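Local atomic coordinates of clavulanic acid biosynthesis oligopeptide binding protein 2 (Streptomyces clavuligerus, PDB entry 2WOL), a protein that probably binds oligopeptides as an extracellular solute-binding protein linked to the clavulanic acid biosynthetic pathway. Residues 295-309 / 521-535. Numbering follows the deposited sequence.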
loop_
_atom_site.group_PDB
_atom_site.type_symbol
_atom_site.label_atom_id
_atom_site.label_comp_id
_atom_site.label_asym_id
_atom_site.label_seq_id
_atom_site.Cartn_x
_atom_site.Cartn_y
_atom_site.Cartn_z
ATOM N N HIS A 295 -16.293 -0.312 -20.043
ATOM C CA HIS A 295 -16.480 -0.828 -18.683
ATOM C C HIS A 295 -15.153 -0.977 -17.934
ATOM O O HIS A 295 -15.107 -1.605 -16.877
ATOM C CB HIS A 295 -17.175 -2.197 -18.717
ATOM C CG HIS A 295 -18.503 -2.198 -19.408
ATOM N ND1 HIS A 295 -19.591 -1.504 -18.929
ATOM C CD2 HIS A 295 -18.924 -2.828 -20.530
ATOM C CE1 HIS A 295 -20.624 -1.698 -19.730
ATOM N NE2 HIS A 295 -20.245 -2.498 -20.710
ATOM N N THR A 296 -14.084 -0.395 -18.472
ATOM C CA THR A 296 -12.741 -0.624 -17.945
ATOM C C THR A 296 -12.034 0.669 -17.530
ATOM O O THR A 296 -12.111 1.686 -18.225
ATOM C CB THR A 296 -11.879 -1.394 -18.976
ATOM O OG1 THR A 296 -12.563 -2.595 -19.346
ATOM C CG2 THR A 296 -10.529 -1.766 -18.398
ATOM N N ASP A 297 -11.359 0.607 -16.381
ATOM C CA ASP A 297 -10.509 1.682 -15.876
ATOM C C ASP A 297 -9.066 1.204 -15.816
ATOM O O ASP A 297 -8.806 0.049 -15.482
ATOM C CB ASP A 297 -10.978 2.111 -14.484
ATOM C CG ASP A 297 -12.372 2.702 -14.503
ATOM O OD1 ASP A 297 -12.609 3.625 -15.307
ATOM O OD2 ASP A 297 -13.232 2.249 -13.719
ATOM N N ASN A 298 -8.134 2.097 -16.142
ATOM C CA ASN A 298 -6.710 1.751 -16.212
ATOM C C ASN A 298 -5.866 2.688 -15.326
ATOM O O ASN A 298 -5.029 3.439 -15.826
ATOM C CB ASN A 298 -6.254 1.796 -17.681
ATOM C CG ASN A 298 -4.863 1.194 -17.912
ATOM O OD1 ASN A 298 -4.348 0.402 -17.114
ATOM N ND2 ASN A 298 -4.258 1.568 -19.031
ATOM N N PRO A 299 -6.089 2.651 -13.998
ATOM C CA PRO A 299 -5.414 3.597 -13.115
ATOM C C PRO A 299 -3.981 3.191 -12.789
ATOM O O PRO A 299 -3.609 2.026 -12.952
ATOM C CB PRO A 299 -6.251 3.518 -11.837
ATOM C CG PRO A 299 -6.706 2.105 -11.802
ATOM C CD PRO A 299 -6.970 1.737 -13.242
ATOM N N ARG A 300 -3.198 4.158 -12.321
ATOM C CA ARG A 300 -1.948 3.870 -11.630
ATOM C C ARG A 300 -2.312 3.298 -10.270
ATOM O O ARG A 300 -3.296 3.730 -9.660
ATOM C CB ARG A 300 -1.133 5.143 -11.431
ATOM C CG ARG A 300 -0.537 5.709 -12.704
ATOM C CD ARG A 300 -0.169 7.163 -12.499
ATOM N NE ARG A 300 0.615 7.695 -13.607
ATOM C CZ ARG A 300 1.943 7.660 -13.677
ATOM N NH1 ARG A 300 2.655 7.108 -12.702
ATOM N NH2 ARG A 300 2.559 8.187 -14.726
ATOM N N THR A 301 -1.527 2.334 -9.795
ATOM C CA THR A 301 -1.769 1.715 -8.486
ATOM C C THR A 301 -0.975 2.393 -7.370
ATOM O O THR A 301 -1.186 2.098 -6.188
ATOM C CB THR A 301 -1.406 0.218 -8.478
ATOM O OG1 THR A 301 -0.004 0.066 -8.728
ATOM C CG2 THR A 301 -2.189 -0.545 -9.533
ATOM N N SER A 302 -0.067 3.288 -7.758
ATOM C CA SER A 302 0.893 3.946 -6.854
ATOM C C SER A 302 2.053 3.042 -6.422
ATOM O O SER A 302 2.916 3.458 -5.646
ATOM C CB SER A 302 0.202 4.579 -5.641
ATOM O OG SER A 302 -0.569 5.698 -6.045
ATOM N N PHE A 303 2.071 1.815 -6.938
ATOM C CA PHE A 303 3.187 0.905 -6.712
ATOM C C PHE A 303 4.337 1.251 -7.644
ATOM O O PHE A 303 4.124 1.738 -8.763
ATOM C CB PHE A 303 2.763 -0.551 -6.926
ATOM C CG PHE A 303 2.087 -1.176 -5.734
ATOM C CD1 PHE A 303 0.823 -0.751 -5.326
ATOM C CD2 PHE A 303 2.706 -2.204 -5.036
ATOM C CE1 PHE A 303 0.196 -1.338 -4.229
ATOM C CE2 PHE A 303 2.084 -2.796 -3.937
ATOM C CZ PHE A 303 0.834 -2.356 -3.531
ATOM N N LEU A 304 5.552 1.009 -7.164
ATOM C CA LEU A 304 6.760 1.187 -7.952
ATOM C C LEU A 304 7.443 -0.161 -8.134
ATOM O O LEU A 304 7.636 -0.894 -7.171
ATOM C CB LEU A 304 7.714 2.164 -7.257
ATOM C CG LEU A 304 9.134 2.282 -7.830
ATOM C CD1 LEU A 304 9.139 3.026 -9.151
ATOM C CD2 LEU A 304 10.062 2.958 -6.837
ATOM N N HIS A 305 7.802 -0.472 -9.373
ATOM C CA HIS A 305 8.614 -1.632 -9.683
ATOM C C HIS A 305 10.049 -1.143 -9.844
ATOM O O HIS A 305 10.311 -0.199 -10.592
ATOM C CB HIS A 305 8.115 -2.290 -10.972
ATOM C CG HIS A 305 8.652 -3.668 -11.202
ATOM N ND1 HIS A 305 8.445 -4.706 -10.318
ATOM C CD2 HIS A 305 9.365 -4.186 -12.230
ATOM C CE1 HIS A 305 9.021 -5.799 -10.784
ATOM N NE2 HIS A 305 9.590 -5.510 -11.940
ATOM N N PHE A 306 10.976 -1.774 -9.128
ATOM C CA PHE A 306 12.363 -1.329 -9.151
ATOM C C PHE A 306 13.358 -2.459 -8.927
ATOM O O PHE A 306 12.986 -3.570 -8.553
ATOM C CB PHE A 306 12.600 -0.179 -8.149
ATOM C CG PHE A 306 12.426 -0.562 -6.697
ATOM C CD1 PHE A 306 13.531 -0.894 -5.916
ATOM C CD2 PHE A 306 11.164 -0.555 -6.105
ATOM C CE1 PHE A 306 13.383 -1.227 -4.573
ATOM C CE2 PHE A 306 11.007 -0.886 -4.760
ATOM C CZ PHE A 306 12.120 -1.227 -3.994
ATOM N N VAL A 307 14.627 -2.157 -9.186
ATOM C CA VAL A 307 15.728 -3.052 -8.865
ATOM C C VAL A 307 16.584 -2.372 -7.798
ATOM O O VAL A 307 16.967 -1.203 -7.944
ATOM C CB VAL A 307 16.578 -3.388 -10.118
ATOM C CG1 VAL A 307 17.820 -4.199 -9.738
ATOM C CG2 VAL A 307 15.739 -4.142 -11.149
ATOM N N ALA A 308 16.858 -3.099 -6.721
ATOM C CA ALA A 308 17.716 -2.603 -5.654
ATOM C C ALA A 308 19.108 -3.193 -5.788
ATOM O O ALA A 308 19.257 -4.360 -6.134
ATOM C CB ALA A 308 17.122 -2.950 -4.295
ATOM N N MET A 309 20.119 -2.372 -5.520
ATOM C CA MET A 309 21.508 -2.823 -5.485
ATOM C C MET A 309 22.082 -2.685 -4.077
ATOM O O MET A 309 21.868 -1.676 -3.405
ATOM C CB MET A 309 22.348 -2.068 -6.509
ATOM C CG MET A 309 22.150 -2.591 -7.921
ATOM S SD MET A 309 22.986 -1.616 -9.176
ATOM C CE MET A 309 21.826 -0.273 -9.416
ATOM N N ALA A 521 22.520 5.830 -6.200
ATOM C CA ALA A 521 22.298 4.862 -7.287
ATOM C C ALA A 521 21.952 3.437 -6.811
ATOM O O ALA A 521 22.086 2.469 -7.563
ATOM C CB ALA A 521 23.485 4.857 -8.274
ATOM N N VAL A 522 21.489 3.325 -5.569
ATOM C CA VAL A 522 21.127 2.022 -4.998
ATOM C C VAL A 522 19.766 1.503 -5.472
ATOM O O VAL A 522 19.502 0.306 -5.389
ATOM C CB VAL A 522 21.192 2.015 -3.449
ATOM C CG1 VAL A 522 22.641 2.108 -2.971
ATOM C CG2 VAL A 522 20.354 3.142 -2.855
ATOM N N LEU A 523 18.918 2.399 -5.978
ATOM C CA LEU A 523 17.610 2.008 -6.508
ATOM C C LEU A 523 17.490 2.399 -7.975
ATOM O O LEU A 523 17.694 3.562 -8.328
ATOM C CB LEU A 523 16.472 2.648 -5.703
ATOM C CG LEU A 523 16.408 2.365 -4.195
ATOM C CD1 LEU A 523 15.213 3.064 -3.566
ATOM C CD2 LEU A 523 16.360 0.869 -3.912
ATOM N N LEU A 524 17.164 1.413 -8.809
ATOM C CA LEU A 524 16.908 1.620 -10.230
ATOM C C LEU A 524 15.402 1.550 -10.478
ATOM O O LEU A 524 14.821 0.460 -10.479
ATOM C CB LEU A 524 17.643 0.568 -11.071
ATOM C CG LEU A 524 17.284 0.404 -12.555
ATOM C CD1 LEU A 524 17.457 1.704 -13.351
ATOM C CD2 LEU A 524 18.116 -0.707 -13.174
ATOM N N PRO A 525 14.762 2.715 -10.679
ATOM C CA PRO A 525 13.326 2.761 -10.937
ATOM C C PRO A 525 13.031 2.212 -12.323
ATOM O O PRO A 525 13.756 2.519 -13.272
ATOM C CB PRO A 525 12.988 4.258 -10.887
ATOM C CG PRO A 525 14.228 4.968 -10.497
ATOM C CD PRO A 525 15.378 4.052 -10.695
ATOM N N LEU A 526 11.984 1.402 -12.434
ATOM C CA LEU A 526 11.583 0.856 -13.732
ATOM C C LEU A 526 10.275 1.474 -14.212
ATOM O O LEU A 526 10.266 2.271 -15.154
ATOM C CB LEU A 526 11.490 -0.673 -13.688
ATOM C CG LEU A 526 12.767 -1.420 -13.281
ATOM C CD1 LEU A 526 12.526 -2.918 -13.254
ATOM C CD2 LEU A 526 13.921 -1.085 -14.217
ATOM N N VAL A 527 9.178 1.105 -13.560
ATOM C CA VAL A 527 7.866 1.653 -13.898
ATOM C C VAL A 527 7.035 1.900 -12.654
ATOM O O VAL A 527 7.233 1.239 -11.632
ATOM C CB VAL A 527 7.054 0.720 -14.858
ATOM C CG1 VAL A 527 7.758 0.553 -16.206
ATOM C CG2 VAL A 527 6.766 -0.642 -14.215
ATOM N N HIS A 528 6.124 2.864 -12.746
ATOM C CA HIS A 528 5.012 2.945 -11.810
ATOM C C HIS A 528 3.902 2.070 -12.373
ATOM O O HIS A 528 3.457 2.254 -13.518
ATOM C CB HIS A 528 4.533 4.380 -11.622
ATOM C CG HIS A 528 5.499 5.246 -10.879
ATOM N ND1 HIS A 528 5.930 4.958 -9.601
ATOM C CD2 HIS A 528 6.109 6.401 -11.230
ATOM C CE1 HIS A 528 6.771 5.896 -9.201
ATOM N NE2 HIS A 528 6.891 6.786 -10.170
ATOM N N ASP A 529 3.475 1.106 -11.566
ATOM C CA ASP A 529 2.527 0.088 -12.006
ATOM C C ASP A 529 1.153 0.668 -12.333
ATOM O O ASP A 529 0.715 1.662 -11.744
ATOM C CB ASP A 529 2.439 -1.067 -11.002
ATOM C CG ASP A 529 3.633 -2.012 -11.096
ATOM O OD1 ASP A 529 4.020 -2.388 -12.228
ATOM O OD2 ASP A 529 4.184 -2.381 -10.040
ATOM N N LYS A 530 0.507 0.047 -13.315
ATOM C CA LYS A 530 -0.875 0.340 -13.662
ATOM C C LYS A 530 -1.646 -0.968 -13.674
ATOM O O LYS A 530 -1.057 -2.050 -13.693
ATOM C CB LYS A 530 -0.960 1.041 -15.018
ATOM C CG LYS A 530 -0.458 2.482 -14.979
ATOM C CD LYS A 530 -0.450 3.147 -16.347
ATOM C CE LYS A 530 -1.858 3.452 -16.846
ATOM N NZ LYS A 530 -1.825 4.240 -18.107
ATOM N N THR A 531 -2.968 -0.871 -13.647
ATOM C CA THR A 531 -3.798 -2.061 -13.594
ATOM C C THR A 531 -5.074 -1.825 -14.390
ATOM O O THR A 531 -5.416 -0.680 -14.684
ATOM C CB THR A 531 -4.128 -2.441 -12.131
ATOM O OG1 THR A 531 -4.610 -3.789 -12.076
ATOM C CG2 THR A 531 -5.163 -1.494 -11.526
ATOM N N LEU A 532 -5.761 -2.905 -14.747
ATOM C CA LEU A 532 -7.039 -2.801 -15.442
ATOM C C LEU A 532 -8.159 -3.330 -14.560
ATOM O O LEU A 532 -8.207 -4.524 -14.278
ATOM C CB LEU A 532 -7.002 -3.578 -16.762
ATOM C CG LEU A 532 -6.168 -2.980 -17.898
ATOM C CD1 LEU A 532 -5.955 -3.994 -18.986
ATOM C CD2 LEU A 532 -6.816 -1.732 -18.468
ATOM N N HIS A 533 -9.042 -2.438 -14.115
ATOM C CA HIS A 533 -10.217 -2.850 -13.348
ATOM C C HIS A 533 -11.442 -2.873 -14.246
ATOM O O HIS A 533 -11.622 -1.973 -15.066
ATOM C CB HIS A 533 -10.502 -1.881 -12.201
ATOM C CG HIS A 533 -9.408 -1.771 -11.186
ATOM N ND1 HIS A 533 -8.817 -2.867 -10.590
ATOM C CD2 HIS A 533 -8.836 -0.681 -10.620
ATOM C CE1 HIS A 533 -7.910 -2.455 -9.720
ATOM N NE2 HIS A 533 -7.904 -1.133 -9.718
ATOM N N PHE A 534 -12.288 -3.887 -14.064
ATOM C CA PHE A 534 -13.547 -4.013 -14.806
ATOM C C PHE A 534 -14.724 -3.732 -13.872
ATOM O O PHE A 534 -14.801 -4.282 -12.777
ATOM C CB PHE A 534 -13.667 -5.419 -15.414
ATOM C CG PHE A 534 -14.829 -5.580 -16.360
ATOM C CD1 PHE A 534 -14.677 -5.299 -17.718
ATOM C CD2 PHE A 534 -16.072 -6.020 -15.902
ATOM C CE1 PHE A 534 -15.745 -5.443 -18.601
ATOM C CE2 PHE A 534 -17.155 -6.168 -16.789
ATOM C CZ PHE A 534 -16.978 -5.878 -18.137
ATOM N N ARG A 535 -15.630 -2.862 -14.305
ATOM C CA ARG A 535 -16.810 -2.515 -13.510
ATOM C C ARG A 535 -18.075 -2.854 -14.277
ATOM O O ARG A 535 -18.278 -2.384 -15.401
ATOM C CB ARG A 535 -16.816 -1.023 -13.141
ATOM C CG ARG A 535 -16.407 -0.104 -14.286
ATOM C CD ARG A 535 -16.688 1.375 -14.028
ATOM N NE ARG A 535 -15.757 2.152 -14.841
ATOM C CZ ARG A 535 -15.940 2.451 -16.125
ATOM N NH1 ARG A 535 -17.062 2.101 -16.750
ATOM N NH2 ARG A 535 -14.995 3.113 -16.779
HETATM O O HOH W 1 -19.469 -0.375 -16.589
HETATM O O HOH W 2 1.859 3.206 -9.820
#
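R535 grips D297 side-on: NE lies 2.8 Å from OD2 and NH2 2.8 Å from OD1, a two-bond salt bridge. Both oxygens are met out of the carboxylate plane, and the two flat groups are turned 50° apart. CG of R535 sits between its own backbone N and carbonyl carbon, and the extended chain beyond carries one guanidinium face over the backbone at H295 C and T296 N. Y551 OH also bonds OD2 and G20 N bonds OD1, which should restrain the carboxylate's rotation; R535 NH2 also bonds G16 O. Next to this pair, the rings of H295 and F534 lie obliquely, planes at 54°, with H295 CB 3.5 Å from F534 CE1; a water joins H295 ND1 to R535 O, and NE2 bonds T12 O. Further along, the P299 ring crosses H533 at about a right angle, CG 3.7 Å from CD2.

Beyond the corner at S302 the backbone pairing continues, and the side chains that meet are mostly apolar. L526 CD1 reaches H305 CD2 at 3.6 Å and also touches V307 CG2, while L523 CD2 meets F306 CE1 at 3.7 Å. H305 O takes L526 N at 3.0 Å and, weakly, V527 N, so two residues stand opposite one: a classic beta bulge. Strands 303-309 and 523-530 run antiparallel, their N-to-C directions 150° apart, and 448-453 flanks the former, placing this bulged pair within the mixed sheet of a family 5 extracellular solute-binding protein.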